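Local coordinates for protein putative adhesin (PDB 5FX8) that is of unproven function but may mediate cell-cell adhesion, possibly meeting partner proteins through salt bridges and hydrogen bonds, and is represented here by its N-terminal part, at residues T177-S182 with L249-E254; F29-A34 with T102-V107; G161-F166 with S267-D272. All blocks are in the same frame, centred on the assembly; numbering follows the deposited sequence.

Interaction 1: residues T177-S182 with L249-E254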
ATOM      1  N   THR C 177     -17.308  19.975  11.059  1.00 41.34           N
ATOM      2  CA  THR C 177     -15.942  19.851  10.557  1.00 36.27           C
ATOM      3  C   THR C 177     -15.147  21.151  10.595  1.00 36.30           C
ATOM      4  O   THR C 177     -13.933  21.106  10.814  1.00 36.24           O
ATOM      5  CB  THR C 177     -15.933  19.319   9.110  1.00 35.64           C
ATOM      6  OG1 THR C 177     -16.456  20.307   8.216  1.00 36.85           O
ATOM      7  CG2 THR C 177     -16.786  18.075   9.005  1.00 39.98           C
ATOM      8  N   ASN C 178     -15.784  22.302  10.399  1.00 31.37           N
ATOM      9  CA  ASN C 178     -15.078  23.568  10.467  1.00 31.81           C
ATOM     10  C   ASN C 178     -15.902  24.591  11.234  1.00 31.20           C
ATOM     11  O   ASN C 178     -17.132  24.572  11.222  1.00 30.56           O
ATOM     12  CB  ASN C 178     -14.737  24.084   9.074  1.00 31.68           C
ATOM     13  CG  ASN C 178     -13.834  23.142   8.338  1.00 33.67           C
ATOM     14  OD1 ASN C 178     -14.280  22.120   7.828  1.00 39.59           O
ATOM     15  ND2 ASN C 178     -12.550  23.465   8.291  1.00 37.21           N
ATOM     16  N   ILE C 179     -15.195  25.479  11.919  1.00 29.05           N
ATOM     17  CA  ILE C 179     -15.806  26.508  12.738  1.00 26.30           C
ATOM     18  C   ILE C 179     -15.107  27.823  12.460  1.00 26.82           C
ATOM     19  O   ILE C 179     -13.890  27.929  12.627  1.00 23.42           O
ATOM     20  CB  ILE C 179     -15.720  26.176  14.231  1.00 25.39           C
ATOM     21  CG1 ILE C 179     -16.403  24.842  14.503  1.00 26.35           C
ATOM     22  CG2 ILE C 179     -16.336  27.298  15.022  1.00 23.77           C
ATOM     23  CD1 ILE C 179     -16.371  24.416  15.941  1.00 24.54           C
ATOM     24  N   ASP C 180     -15.883  28.825  12.059  1.00 26.03           N
ATOM     25  CA  ASP C 180     -15.413  30.185  11.841  1.00 25.89           C
ATOM     26  C   ASP C 180     -16.081  31.143  12.820  1.00 26.21           C
ATOM     27  O   ASP C 180     -17.305  31.162  12.930  1.00 28.06           O
ATOM     28  CB  ASP C 180     -15.718  30.622  10.421  1.00 29.15           C
ATOM     29  CG  ASP C 180     -15.173  29.677   9.410  1.00 33.18           C
ATOM     30  OD1 ASP C 180     -13.975  29.344   9.520  1.00 33.31           O
ATOM     31  OD2 ASP C 180     -15.936  29.252   8.519  1.00 32.57           O
ATOM     32  N   ILE C 181     -15.287  31.968  13.491  1.00 26.08           N
ATOM     33  CA  ILE C 181     -15.785  32.896  14.496  1.00 24.50           C
ATOM     34  C   ILE C 181     -15.185  34.273  14.253  1.00 24.22           C
ATOM     35  O   ILE C 181     -13.986  34.398  13.991  1.00 27.17           O
ATOM     36  CB  ILE C 181     -15.449  32.395  15.916  1.00 25.32           C
ATOM     37  CG1 ILE C 181     -16.155  31.079  16.193  1.00 25.17           C
ATOM     38  CG2 ILE C 181     -15.880  33.378  16.944  1.00 25.12           C
ATOM     39  CD1 ILE C 181     -15.449  30.250  17.185  1.00 22.89           C
ATOM     40  N   SER C 182     -16.011  35.307  14.337  1.00 27.11           N
ATOM     41  CA  SER C 182     -15.513  36.675  14.400  1.00 25.68           C
ATOM     42  C   SER C 182     -16.356  37.483  15.380  1.00 27.98           C
ATOM     43  O   SER C 182     -17.576  37.328  15.425  1.00 28.38           O
ATOM     44  CB  SER C 182     -15.537  37.334  13.037  1.00 24.88           C
ATOM     45  OG  SER C 182     -16.869  37.400  12.595  1.00 31.24           O
ATOM     46  N   LEU C 249     -11.282  34.017  14.240  1.00 23.89           N
ATOM     47  CA  LEU C 249     -10.796  32.741  14.724  1.00 20.96           C
ATOM     48  C   LEU C 249     -11.432  31.631  13.913  1.00 23.19           C
ATOM     49  O   LEU C 249     -12.590  31.747  13.525  1.00 25.40           O
ATOM     50  CB  LEU C 249     -11.123  32.605  16.198  1.00 21.48           C
ATOM     51  CG  LEU C 249     -10.553  31.432  16.953  1.00 23.57           C
ATOM     52  CD1 LEU C 249      -9.052  31.391  16.803  1.00 33.28           C
ATOM     53  CD2 LEU C 249     -10.926  31.606  18.381  1.00 20.90           C
ATOM     54  N   SER C 250     -10.676  30.563  13.649  1.00 22.71           N
ATOM     55  CA  SER C 250     -11.175  29.429  12.878  1.00 22.97           C
ATOM     56  C   SER C 250     -10.675  28.105  13.440  1.00 23.01           C
ATOM     57  O   SER C 250      -9.562  28.006  13.953  1.00 20.54           O
ATOM     58  CB  SER C 250     -10.748  29.506  11.422  1.00 27.33           C
ATOM     59  OG  SER C 250     -11.230  30.672  10.831  1.00 25.44           O
ATOM     60  N   PHE C 251     -11.482  27.072  13.283  1.00 20.40           N
ATOM     61  CA  PHE C 251     -11.154  25.762  13.816  1.00 21.46           C
ATOM     62  C   PHE C 251     -11.450  24.683  12.786  1.00 22.64           C
ATOM     63  O   PHE C 251     -12.463  24.727  12.091  1.00 26.22           O
ATOM     64  CB  PHE C 251     -11.951  25.446  15.075  1.00 22.47           C
ATOM     65  CG  PHE C 251     -11.528  26.195  16.303  1.00 21.80           C
ATOM     66  CD1 PHE C 251     -10.475  25.740  17.086  1.00 21.09           C
ATOM     67  CD2 PHE C 251     -12.236  27.313  16.728  1.00 21.58           C
ATOM     68  CE1 PHE C 251     -10.114  26.405  18.248  1.00 17.69           C
ATOM     69  CE2 PHE C 251     -11.877  27.979  17.880  1.00 19.56           C
ATOM     70  CZ  PHE C 251     -10.821  27.523  18.640  1.00 19.47           C
ATOM     71  N   ALA C 252     -10.564  23.713  12.691  1.00 27.36           N
ATOM     72  CA  ALA C 252     -10.792  22.508  11.905  1.00 26.17           C
ATOM     73  C   ALA C 252     -10.529  21.339  12.821  1.00 22.25           C
ATOM     74  O   ALA C 252      -9.485  21.281  13.466  1.00 28.64           O
ATOM     75  CB  ALA C 252      -9.877  22.423  10.688  1.00 25.74           C
ATOM     76  N   GLY C 253     -11.475  20.436  12.918  1.00 26.16           N
ATOM     77  CA  GLY C 253     -11.277  19.333  13.828  1.00 25.43           C
ATOM     78  C   GLY C 253     -12.578  18.598  14.008  1.00 28.16           C
ATOM     79  O   GLY C 253     -13.606  18.950  13.437  1.00 28.15           O
ATOM     80  N   GLU C 254     -12.504  17.569  14.798  1.00 28.90           N
ATOM     81  CA  GLU C 254     -13.621  16.671  14.977  1.00 30.62           C
ATOM     82  C   GLU C 254     -14.230  17.003  16.325  1.00 30.45           C
ATOM     83  O   GLU C 254     -13.628  16.755  17.372  1.00 36.75           O
ATOM     84  CB  GLU C 254     -13.165  15.218  14.888  1.00 34.29           C
ATOM     85  CG  GLU C 254     -12.443  14.838  13.579  1.00 26.77           C
ATOM     86  CD  GLU C 254     -13.399  14.625  12.402  1.00 29.92           C
ATOM     87  OE1 GLU C 254     -13.996  13.535  12.287  1.00 35.60           O
ATOM     88  OE2 GLU C 254     -13.573  15.549  11.595  1.00 27.86           O
TER

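Interaction 2: residues F29-A34 with T102-V107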
ATOM      1  N   PHE C  29     -43.105  46.807  37.319  1.00 25.97           N
ATOM      2  CA  PHE C  29     -44.187  47.195  38.220  1.00 21.34           C
ATOM      3  C   PHE C  29     -45.198  47.985  37.408  1.00 19.90           C
ATOM      4  O   PHE C  29     -44.943  49.126  37.038  1.00 25.93           O
ATOM      5  CB  PHE C  29     -43.652  48.002  39.404  1.00 19.23           C
ATOM      6  CG  PHE C  29     -42.710  47.234  40.272  1.00 20.17           C
ATOM      7  CD1 PHE C  29     -41.352  47.213  39.997  1.00 19.89           C
ATOM      8  CD2 PHE C  29     -43.180  46.497  41.337  1.00 21.34           C
ATOM      9  CE1 PHE C  29     -40.479  46.496  40.773  1.00 17.02           C
ATOM     10  CE2 PHE C  29     -42.315  45.788  42.131  1.00 20.39           C
ATOM     11  CZ  PHE C  29     -40.956  45.788  41.843  1.00 21.57           C
ATOM     12  N   VAL C  30     -46.312  47.370  37.098  1.00 22.21           N
ATOM     13  CA  VAL C  30     -47.331  47.977  36.261  1.00 23.75           C
ATOM     14  C   VAL C  30     -48.244  48.817  37.137  1.00 26.21           C
ATOM     15  O   VAL C  30     -48.696  48.358  38.189  1.00 27.66           O
ATOM     16  CB  VAL C  30     -48.123  46.899  35.505  1.00 24.60           C
ATOM     17  CG1 VAL C  30     -49.207  47.512  34.625  1.00 24.73           C
ATOM     18  CG2 VAL C  30     -47.183  46.089  34.679  1.00 22.63           C
ATOM     19  N   PHE C  31     -48.512  50.045  36.700  1.00 27.78           N
ATOM     20  CA  PHE C  31     -49.380  50.983  37.396  1.00 27.26           C
ATOM     21  C   PHE C  31     -50.558  51.317  36.502  1.00 30.69           C
ATOM     22  O   PHE C  31     -50.372  51.709  35.350  1.00 30.84           O
ATOM     23  CB  PHE C  31     -48.640  52.260  37.769  1.00 25.94           C
ATOM     24  CG  PHE C  31     -47.581  52.075  38.816  1.00 26.11           C
ATOM     25  CD1 PHE C  31     -46.322  51.642  38.478  1.00 22.91           C
ATOM     26  CD2 PHE C  31     -47.838  52.375  40.131  1.00 27.50           C
ATOM     27  CE1 PHE C  31     -45.361  51.494  39.417  1.00 21.42           C
ATOM     28  CE2 PHE C  31     -46.875  52.231  41.072  1.00 24.27           C
ATOM     29  CZ  PHE C  31     -45.630  51.783  40.709  1.00 24.51           C
ATOM     30  N   SER C  32     -51.765  51.163  37.034  1.00 34.48           N
ATOM     31  CA  SER C  32     -52.977  51.439  36.281  1.00 37.59           C
ATOM     32  C   SER C  32     -54.076  51.887  37.230  1.00 40.15           C
ATOM     33  O   SER C  32     -54.016  51.664  38.436  1.00 39.78           O
ATOM     34  CB  SER C  32     -53.445  50.221  35.486  1.00 40.43           C
ATOM     35  OG  SER C  32     -54.670  50.483  34.832  1.00 40.34           O
ATOM     36  N   THR C  33     -55.074  52.552  36.664  1.00 45.54           N
ATOM     37  CA  THR C  33     -56.282  52.912  37.386  1.00 45.24           C
ATOM     38  C   THR C  33     -57.458  52.628  36.465  1.00 48.88           C
ATOM     39  O   THR C  33     -57.510  53.138  35.345  1.00 54.43           O
ATOM     40  CB  THR C  33     -56.242  54.379  37.825  1.00 45.83           C
ATOM     41  OG1 THR C  33     -55.858  55.200  36.724  1.00 47.69           O
ATOM     42  CG2 THR C  33     -55.216  54.573  38.870  1.00 44.85           C
ATOM     43  N   ALA C  34     -58.360  51.756  36.904  1.00 54.09           N
ATOM     44  CA  ALA C  34     -59.616  51.522  36.203  1.00 55.14           C
ATOM     45  C   ALA C  34     -60.811  51.387  37.138  1.00 58.50           C
ATOM     46  O   ALA C  34     -61.940  51.312  36.653  1.00 61.13           O
ATOM     47  CB  ALA C  34     -59.520  50.276  35.318  1.00 53.45           C
ATOM     48  N   THR C 102     -55.646  61.534  40.048  1.00 66.10           N
ATOM     49  CA  THR C 102     -56.830  60.901  39.486  1.00 61.79           C
ATOM     50  C   THR C 102     -56.493  59.768  38.525  1.00 64.34           C
ATOM     51  O   THR C 102     -57.185  58.745  38.514  1.00 59.99           O
ATOM     52  CB  THR C 102     -57.682  61.939  38.767  1.00 61.83           C
ATOM     53  OG1 THR C 102     -57.159  62.141  37.454  1.00 63.57           O
ATOM     54  CG2 THR C 102     -57.617  63.245  39.501  1.00 66.68           C
ATOM     55  N   ASP C 103     -55.449  59.930  37.710  1.00 58.17           N
ATOM     56  CA  ASP C 103     -55.088  58.961  36.689  1.00 53.77           C
ATOM     57  C   ASP C 103     -53.621  58.593  36.806  1.00 48.95           C
ATOM     58  O   ASP C 103     -52.771  59.452  37.053  1.00 49.44           O
ATOM     59  CB  ASP C 103     -55.364  59.496  35.283  1.00 53.87           C
ATOM     60  CG  ASP C 103     -56.829  59.741  35.034  1.00 59.64           C
ATOM     61  OD1 ASP C 103     -57.661  59.119  35.730  1.00 56.90           O
ATOM     62  OD2 ASP C 103     -57.150  60.549  34.138  1.00 64.26           O
ATOM     63  N   LEU C 104     -53.326  57.314  36.603  1.00 45.80           N
ATOM     64  CA  LEU C 104     -51.954  56.828  36.641  1.00 42.23           C
ATOM     65  C   LEU C 104     -51.844  55.636  35.709  1.00 39.48           C
ATOM     66  O   LEU C 104     -52.503  54.623  35.940  1.00 39.53           O
ATOM     67  CB  LEU C 104     -51.547  56.426  38.056  1.00 40.41           C
ATOM     68  CG  LEU C 104     -50.215  56.938  38.615  1.00 38.62           C
ATOM     69  CD1 LEU C 104     -49.525  55.854  39.420  1.00 33.50           C
ATOM     70  CD2 LEU C 104     -49.288  57.501  37.550  1.00 37.06           C
ATOM     71  N   GLU C 105     -51.013  55.750  34.674  1.00 38.58           N
ATOM     72  CA  GLU C 105     -50.704  54.625  33.800  1.00 37.11           C
ATOM     73  C   GLU C 105     -49.212  54.619  33.526  1.00 35.40           C
ATOM     74  O   GLU C 105     -48.687  55.585  32.969  1.00 34.50           O
ATOM     75  CB  GLU C 105     -51.470  54.701  32.480  1.00 38.52           C
ATOM     76  CG  GLU C 105     -52.967  54.621  32.600  1.00 40.01           C
ATOM     77  CD  GLU C 105     -53.449  53.303  33.166  1.00 48.24           C
ATOM     78  OE1 GLU C 105     -52.711  52.294  33.074  1.00 47.48           O
ATOM     79  OE2 GLU C 105     -54.580  53.286  33.706  1.00 48.52           O
ATOM     80  N   GLY C 106     -48.538  53.532  33.881  1.00 28.73           N
ATOM     81  CA  GLY C 106     -47.128  53.419  33.558  1.00 30.10           C
ATOM     82  C   GLY C 106     -46.555  52.100  34.020  1.00 25.91           C
ATOM     83  O   GLY C 106     -47.220  51.300  34.674  1.00 26.66           O
ATOM     84  N   VAL C 107     -45.294  51.883  33.663  1.00 21.68           N
ATOM     85  CA  VAL C 107     -44.556  50.700  34.081  1.00 22.74           C
ATOM     86  C   VAL C 107     -43.190  51.137  34.611  1.00 22.16           C
ATOM     87  O   VAL C 107     -42.407  51.765  33.888  1.00 25.65           O
ATOM     88  CB  VAL C 107     -44.384  49.679  32.937  1.00 21.33           C
ATOM     89  CG1 VAL C 107     -43.675  48.449  33.472  1.00 19.95           C
ATOM     90  CG2 VAL C 107     -45.712  49.304  32.292  1.00 18.57           C
TER

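Interaction 3: residues G161-F166 with S267-D272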
ATOM      1  N   GLY C 161     -12.307  44.291  35.016  1.00 32.26           N
ATOM      2  CA  GLY C 161     -11.762  44.686  33.731  1.00 31.56           C
ATOM      3  C   GLY C 161     -12.667  45.407  32.760  1.00 33.36           C
ATOM      4  O   GLY C 161     -12.430  46.566  32.489  1.00 47.75           O
ATOM      5  N   GLY C 162     -13.673  44.737  32.207  1.00 29.56           N
ATOM      6  CA  GLY C 162     -13.834  43.329  32.432  1.00 31.50           C
ATOM      7  C   GLY C 162     -15.064  42.602  31.947  1.00 31.09           C
ATOM      8  O   GLY C 162     -16.000  42.441  32.712  1.00 35.96           O
ATOM      9  N   VAL C 163     -15.058  42.131  30.700  1.00 31.10           N
ATOM     10  CA  VAL C 163     -15.991  41.110  30.236  1.00 27.40           C
ATOM     11  C   VAL C 163     -15.192  39.920  29.755  1.00 26.60           C
ATOM     12  O   VAL C 163     -14.308  40.069  28.911  1.00 25.91           O
ATOM     13  CB  VAL C 163     -16.874  41.577  29.074  1.00 25.06           C
ATOM     14  CG1 VAL C 163     -18.166  40.811  29.105  1.00 25.46           C
ATOM     15  CG2 VAL C 163     -17.083  43.009  29.112  1.00 28.57           C
ATOM     16  N   GLU C 164     -15.536  38.744  30.233  1.00 26.87           N
ATOM     17  CA  GLU C 164     -15.085  37.515  29.614  1.00 24.76           C
ATOM     18  C   GLU C 164     -16.249  36.978  28.799  1.00 26.14           C
ATOM     19  O   GLU C 164     -17.334  36.742  29.341  1.00 24.11           O
ATOM     20  CB  GLU C 164     -14.623  36.518  30.665  1.00 26.18           C
ATOM     21  CG  GLU C 164     -13.932  35.311  30.085  1.00 26.53           C
ATOM     22  CD  GLU C 164     -13.449  34.349  31.138  1.00 33.20           C
ATOM     23  OE1 GLU C 164     -13.816  34.509  32.335  1.00 37.40           O
ATOM     24  OE2 GLU C 164     -12.696  33.425  30.750  1.00 32.29           O
ATOM     25  N   TRP C 165     -16.046  36.855  27.493  1.00 23.42           N
ATOM     26  CA  TRP C 165     -17.046  36.296  26.605  1.00 21.31           C
ATOM     27  C   TRP C 165     -16.796  34.811  26.444  1.00 23.24           C
ATOM     28  O   TRP C 165     -15.647  34.377  26.387  1.00 23.28           O
ATOM     29  CB  TRP C 165     -16.994  36.951  25.236  1.00 22.55           C
ATOM     30  CG  TRP C 165     -17.262  38.380  25.207  1.00 23.08           C
ATOM     31  CD1 TRP C 165     -16.348  39.379  25.106  1.00 26.86           C
ATOM     32  CD2 TRP C 165     -18.535  39.002  25.226  1.00 24.28           C
ATOM     33  NE1 TRP C 165     -16.972  40.592  25.065  1.00 24.93           N
ATOM     34  CE2 TRP C 165     -18.323  40.389  25.145  1.00 24.38           C
ATOM     35  CE3 TRP C 165     -19.841  38.523  25.315  1.00 24.40           C
ATOM     36  CZ2 TRP C 165     -19.368  41.304  25.157  1.00 21.93           C
ATOM     37  CZ3 TRP C 165     -20.881  39.432  25.314  1.00 23.74           C
ATOM     38  CH2 TRP C 165     -20.637  40.808  25.231  1.00 22.57           C
ATOM     39  N   PHE C 166     -17.879  34.036  26.391  1.00 21.67           N
ATOM     40  CA  PHE C 166     -17.836  32.615  26.064  1.00 20.95           C
ATOM     41  C   PHE C 166     -18.665  32.383  24.816  1.00 22.21           C
ATOM     42  O   PHE C 166     -19.813  32.821  24.745  1.00 26.96           O
ATOM     43  CB  PHE C 166     -18.373  31.737  27.198  1.00 22.43           C
ATOM     44  CG  PHE C 166     -17.469  31.647  28.399  1.00 23.18           C
ATOM     45  CD1 PHE C 166     -16.147  32.028  28.320  1.00 24.60           C
ATOM     46  CD2 PHE C 166     -17.944  31.180  29.604  1.00 23.05           C
ATOM     47  CE1 PHE C 166     -15.302  31.955  29.414  1.00 24.42           C
ATOM     48  CE2 PHE C 166     -17.106  31.108  30.708  1.00 29.30           C
ATOM     49  CZ  PHE C 166     -15.774  31.498  30.602  1.00 26.48           C
ATOM     50  N   SER C 267     -12.149  41.008  27.381  1.00 27.29           N
ATOM     51  CA  SER C 267     -12.230  42.385  26.926  1.00 27.83           C
ATOM     52  C   SER C 267     -12.084  43.300  28.134  1.00 28.89           C
ATOM     53  O   SER C 267     -12.942  43.307  29.020  1.00 30.06           O
ATOM     54  CB  SER C 267     -13.541  42.632  26.193  1.00 27.61           C
ATOM     55  OG  SER C 267     -13.574  43.929  25.646  1.00 29.03           O
ATOM     56  N   ASN C 268     -10.993  44.054  28.182  1.00 33.79           N
ATOM     57  CA  ASN C 268     -10.813  45.079  29.201  1.00 31.45           C
ATOM     58  C   ASN C 268     -11.618  46.329  28.857  1.00 31.87           C
ATOM     59  O   ASN C 268     -11.679  46.748  27.702  1.00 28.11           O
ATOM     60  CB  ASN C 268      -9.334  45.410  29.344  1.00 29.70           C
ATOM     61  CG  ASN C 268      -8.552  44.268  29.947  1.00 30.43           C
ATOM     62  OD1 ASN C 268      -8.920  43.754  30.999  1.00 30.01           O
ATOM     63  ND2 ASN C 268      -7.484  43.845  29.280  1.00 31.81           N
ATOM     64  N   LEU C 269     -12.253  46.918  29.872  1.00 35.77           N
ATOM     65  CA  LEU C 269     -13.100  48.092  29.695  1.00 33.42           C
ATOM     66  C   LEU C 269     -12.575  49.277  30.498  1.00 32.76           C
ATOM     67  O   LEU C 269     -11.969  49.112  31.559  1.00 32.58           O
ATOM     68  CB  LEU C 269     -14.535  47.796  30.125  1.00 31.82           C
ATOM     69  CG  LEU C 269     -15.168  46.587  29.444  1.00 35.61           C
ATOM     70  CD1 LEU C 269     -16.461  46.184  30.129  1.00 30.06           C
ATOM     71  CD2 LEU C 269     -15.414  46.888  27.980  1.00 29.99           C
ATOM     72  N   ALA C 270     -12.820  50.479  29.992  1.00 33.11           N
ATOM     73  CA  ALA C 270     -12.596  51.664  30.805  1.00 33.99           C
ATOM     74  C   ALA C 270     -13.557  51.665  31.977  1.00 34.64           C
ATOM     75  O   ALA C 270     -14.655  51.115  31.905  1.00 32.52           O
ATOM     76  CB  ALA C 270     -12.790  52.937  29.987  1.00 35.45           C
ATOM     77  N   ASP C 271     -13.145  52.304  33.067  1.00 37.10           N
ATOM     78  CA  ASP C 271     -13.999  52.313  34.247  1.00 35.60           C
ATOM     79  C   ASP C 271     -15.291  53.085  34.039  1.00 33.25           C
ATOM     80  O   ASP C 271     -16.246  52.850  34.773  1.00 32.84           O
ATOM     81  CB  ASP C 271     -13.250  52.875  35.445  1.00 36.17           C
ATOM     82  CG  ASP C 271     -12.339  51.857  36.083  1.00 41.11           C
ATOM     83  OD1 ASP C 271     -12.537  50.646  35.839  1.00 40.44           O
ATOM     84  OD2 ASP C 271     -11.437  52.266  36.843  1.00 45.12           O
ATOM     85  N   ASP C 272     -15.353  53.980  33.055  1.00 36.36           N
ATOM     86  CA  ASP C 272     -16.549  54.767  32.787  1.00 36.20           C
ATOM     87  C   ASP C 272     -17.471  54.115  31.769  1.00 39.78           C
ATOM     88  O   ASP C 272     -18.329  54.800  31.196  1.00 36.80           O
ATOM     89  CB  ASP C 272     -16.171  56.166  32.308  1.00 37.95           C
ATOM     90  CG  ASP C 272     -15.558  56.166  30.926  1.00 44.97           C
ATOM     91  OD1 ASP C 272     -14.324  56.020  30.824  1.00 58.96           O
ATOM     92  OD2 ASP C 272     -16.303  56.334  29.939  1.00 47.33           O
TER

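Interaction 1: residues T177-S182 with L249-E254
Ile179 and Ile181 meet Phe251 and Leu249 in an antiparallel strand pairing, where strand 176-186 runs beside strand 246-252 in one sheet of the second cohesin-like domain. The short axes pass 4.6 Å apart at 172°, almost exactly antiparallel. Two hydrogen-bonded pairs carry the backbone: Ile179 N reaches Phe251 O at 2.8 Å and Phe251 N returns to Ile179 O, and the same reciprocal bonds join Ile181 and Leu249. Gly253 N adds a weak bond to Thr177 O at 3.3 Å just past the strand end.

The apolar side chains share one face. Ile179 CB lies 3.9 Å from Phe251 CB, while the tip of Ile181, CD1, comes to the edge of the Phe251 ring, 4.3 Å from Phe251 CE2. On this face Leu249 packs on Val263, and Phe251 on both Val263 and Leu261, residues of strand 260-268 in the facing sheet; Tyr197 meets the Phe251 ring edge to face.

The other face is polar. Asp180 swings its carboxylate beside its own backbone N, CG anti to the carbonyl carbon (chi1 -54°), and OD1 then stands 3.3 Å from Ser250 OG. That link is weak and its proton unsettled, since the serine hydroxyl also pairs with Ser239. One step along, Asn178 lays ND2 3.7 Å from the methyl of Ala252 and hydrogen-bonds to Glu238. Just beyond Gly253, Glu254 forms a salt bridge with Arg403 of the co-crystallised lipoxygenase chain.

Thr177 and Asn178 together face Thr285 on the next strand, a classic beta bulge. With oily residues turned toward the opposing sheet and polar ones turned outward, the pairing is characteristic of a beta-sandwich, here the cohesin-like one.

Interaction 2: residues F29-A34 with T102-V107
Glu105 reaches across to Ser32 and Thr33, and for Thr33 N its carboxylate stands in for main chain: a continued ladder would send that N-H to Leu104 O, but their 3.4 Å approach has a poor angle. OE2 takes two donors: Ser32 OG at 3.0 Å, on the syn lone pair that faces the other carboxylate oxygen, and Thr33 N at 3.1 Å, which arrives from above the carboxylate plane in a nearly straight N-H...O bond (173°). The chain bends at chi2 (-63°), folding the carboxylate back over the neighbouring strand. The two donors hold OE2 in place, although the carbonyl oxygens of Phe31 and Thr33 nearby probably offset part of their support for the charge.

Thr33 also meets the partner strand with its side chain. Its OG1, set between the backbone N and the carbonyl carbon, accepts a weak bond from Leu104 N at 3.3 Å.

Toward Phe29 and Val107 the pairing is ordinary. Strand 25-31 runs antiparallel to strand 101-114 in the first cohesin-like domain; strand 312-319, returning from the far end of the chain, flanks strand 101-114 on the other edge. Phe31 and Gly106 form a hydrogen-bonded pair, Phe31 N to Gly106 O at 2.7 Å and Gly106 N to Phe31 O at 3.0 Å. Next to it, Val30 and Val107 make a non-hydrogen-bonded pair, with their CG2 methyls 4.3 Å apart on the opposite face from Phe31.

The Phe31 ring has Gly106 O at its edge, in plane. Leu104 runs alongside Phe31, pointing the same way, and brings CD1 to 3.9 Å from Phe31 CD2; Phe92 and Phe314 also meet that ring, making this the aromatic, buried side of the sheet.

Interaction 3: residues G161-F166 with S267-D272
Val163 lays its CG2 methyl against CD1 of Leu269, 3.4 Å apart, the two side chains crossing obliquely at one end of strand 162-170. With its CG1 anti to the backbone N (chi1 -153°), Val163 turns that other methyl over the face of Trp165 in the same strand, 4.0 Å above the plane and offset toward the rim. The indole in turn presents its edge to Ser267, whose CB lies 4.1 Å from Trp165 NE1. Phe303, on a strand of the facing sheet, touches Val163, Trp165 and Leu269 alike, so this cluster belongs to the interior of the cohesin-like beta-sandwich.

The backbone pairs strand 162-170 with the end of strand 260-268. Val163 N bonds to Ser267 O at 2.9 Å, and Ser267 N returns to Val163 O at 2.8 Å. Ser267 OG is used outside the pair, by Gln185.

At the margin a cis peptide joins Gly161 to Gly162, turning the C=O and N-H of that link to the same side. A further bond, from Leu269 N to Gly161 O, is doubtful, because Gly161 O also lies only 2.7 Å from Leu269 O, too close for two acceptors. Leu269 CG also lies 3.6 Å from Gly162 N.

The two well-directed bonds between Val163 and Ser267 thus set the register. The polar grip is main-chain hydrogen bonding, while across these two segments the side chains contribute van der Waals packing and no charged pair.

From the N terminus, interaction 2 comes first: the chain leaves residues 29-34 and closes on 102-107, completing a loop wholly within the first cohesin-like domain. In the second domain, after strand 153-158, residues 161-166 form the first half of interaction 3, and strand 176-186 follows. Interaction 1 closes at 249-254 before interaction 3 does at 267-272, so it is enclosed without crossing. Each ties two strands within its own sheet, interaction 3 in one sheet of the sandwich and interaction 1 in the other; their nearest atoms are about 8 Å apart. Interaction 2 lies about 52 Å from interaction 1, centre to centre, yet strand 312-319 brings the chain's end back to the first domain.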